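Side-chain contact in legionella ubiquitin-specific protease A domain-containing protein (Legionella pneumophila subsp. pneumophila, PDB 5DGG), which is of unknown function but contains, as its central part, a LupA-family domain of the papain-like peptidase clan, consistent with a deubiquitinase-like role: residues G109-K112 / E113-N116. Sequence-based numbering, arbitrary orientation.
Sequences GVPK and ELVN
Lys-112 and Glu-113 form a salt bridge between neighbouring residues on the outer side of a short 3-10 turn that links helix 98-108 to the edge strand 115-120, a worked example of an alpha-to-beta connection whose turn is set by backbone bonds and lined by side-chain contacts. Two successive i to i+3 bonds define the turn: Leu-114 N donates to Pro-111 O over 2.9 Å, and Val-115 N to Lys-112 O over 2.9 Å. Outside the curve, the lysine can be followed outward. Its CB is near Glu-113 N through the chain itself, whereas chi1 of 76° sets CG between the backbone N and the carbonyl carbon, 3.2 Å from Glu-113 N; CG also passes 3.8 Å from Glu-113 OE2, CE stays 4.0 Å from Glu-113 OE1, and a bend at chi4 (-62°) brings NZ to Glu-113 OE1 at 2.9 Å, above the carboxylate plane. On the inner side of the turn, Val-110 CG1 packs on Val-115 CG2 at 3.9 Å, the two side chains crossing at about a right angle, while Val-115 also touches Leu-102 and Leu-105 of the preceding helix. Leu-114 lies side by side with the proline ring, its CD1 3.9 Å from Pro-111 CG.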
loop_
_atom_site.group_PDB
_atom_site.type_symbol
_atom_site.label_atom_id
_atom_site.label_comp_id
_atom_site.label_asym_id
_atom_site.label_seq_id
_atom_site.Cartn_x
_atom_site.Cartn_y
_atom_site.Cartn_z
ATOM N N GLY A 109 -2.275 2.511 19.983
ATOM C CA GLY A 109 -1.732 2.049 21.235
ATOM C C GLY A 109 -0.367 1.424 21.091
ATOM O O GLY A 109 0.084 0.754 22.015
ATOM N N VAL A 110 0.298 1.605 19.934
ATOM C CA VAL A 110 1.642 1.059 19.754
ATOM C C VAL A 110 2.693 2.145 19.970
ATOM O O VAL A 110 2.731 3.118 19.203
ATOM C CB VAL A 110 1.812 0.489 18.331
ATOM C CG1 VAL A 110 3.240 0.023 18.114
ATOM C CG2 VAL A 110 0.811 -0.658 18.114
ATOM N N PRO A 111 3.563 1.992 20.978
ATOM C CA PRO A 111 4.621 3.021 21.084
ATOM C C PRO A 111 5.671 2.970 19.946
ATOM O O PRO A 111 5.957 1.900 19.370
ATOM C CB PRO A 111 5.286 2.713 22.423
ATOM C CG PRO A 111 5.012 1.272 22.639
ATOM C CD PRO A 111 3.642 1.008 22.065
ATOM N N LYS A 112 6.264 4.122 19.650
ATOM C CA LYS A 112 7.231 4.201 18.568
ATOM C C LYS A 112 8.415 3.262 18.741
ATOM O O LYS A 112 8.953 2.730 17.757
ATOM C CB LYS A 112 7.688 5.656 18.402
ATOM C CG LYS A 112 8.672 6.182 19.454
ATOM C CD LYS A 112 8.872 7.688 19.265
ATOM C CE LYS A 112 10.143 8.199 19.911
ATOM N NZ LYS A 112 10.102 7.990 21.379
ATOM N N GLU A 113 8.834 2.996 19.979
ATOM C CA GLU A 113 9.958 2.085 20.187
ATOM C C GLU A 113 9.695 0.678 19.680
ATOM O O GLU A 113 10.639 -0.107 19.531
ATOM C CB GLU A 113 10.390 1.979 21.674
ATOM C CG GLU A 113 11.002 3.243 22.239
ATOM C CD GLU A 113 9.960 4.297 22.548
ATOM O OE1 GLU A 113 10.360 5.467 22.853
ATOM O OE2 GLU A 113 8.753 3.939 22.474
ATOM N N LEU A 114 8.430 0.350 19.396
ATOM C CA LEU A 114 8.119 -0.974 18.883
ATOM C C LEU A 114 7.912 -0.963 17.381
ATOM O O LEU A 114 7.268 -1.873 16.865
ATOM C CB LEU A 114 6.837 -1.526 19.518
ATOM C CG LEU A 114 6.921 -1.879 20.998
ATOM C CD1 LEU A 114 5.567 -2.381 21.466
ATOM C CD2 LEU A 114 8.008 -2.919 21.231
ATOM N N VAL A 115 8.442 0.036 16.683
ATOM C CA VAL A 115 8.220 0.142 15.239
ATOM C C VAL A 115 9.584 0.198 14.529
ATOM O O VAL A 115 10.471 1.012 14.898
ATOM C CB VAL A 115 7.345 1.368 14.953
ATOM C CG1 VAL A 115 7.084 1.585 13.471
ATOM C CG2 VAL A 115 6.012 1.228 15.685
ATOM N N ASN A 116 9.782 -0.680 13.557
ATOM C CA ASN A 116 11.003 -0.665 12.716
ATOM C C ASN A 116 10.695 -0.112 11.359
ATOM O O ASN A 116 10.110 -0.812 10.544
ATOM C CB ASN A 116 11.514 -2.083 12.561
ATOM C CG ASN A 116 11.719 -2.777 13.887
ATOM O OD1 ASN A 116 12.251 -2.185 14.814
ATOM N ND2 ASN A 116 11.381 -4.085 13.957
#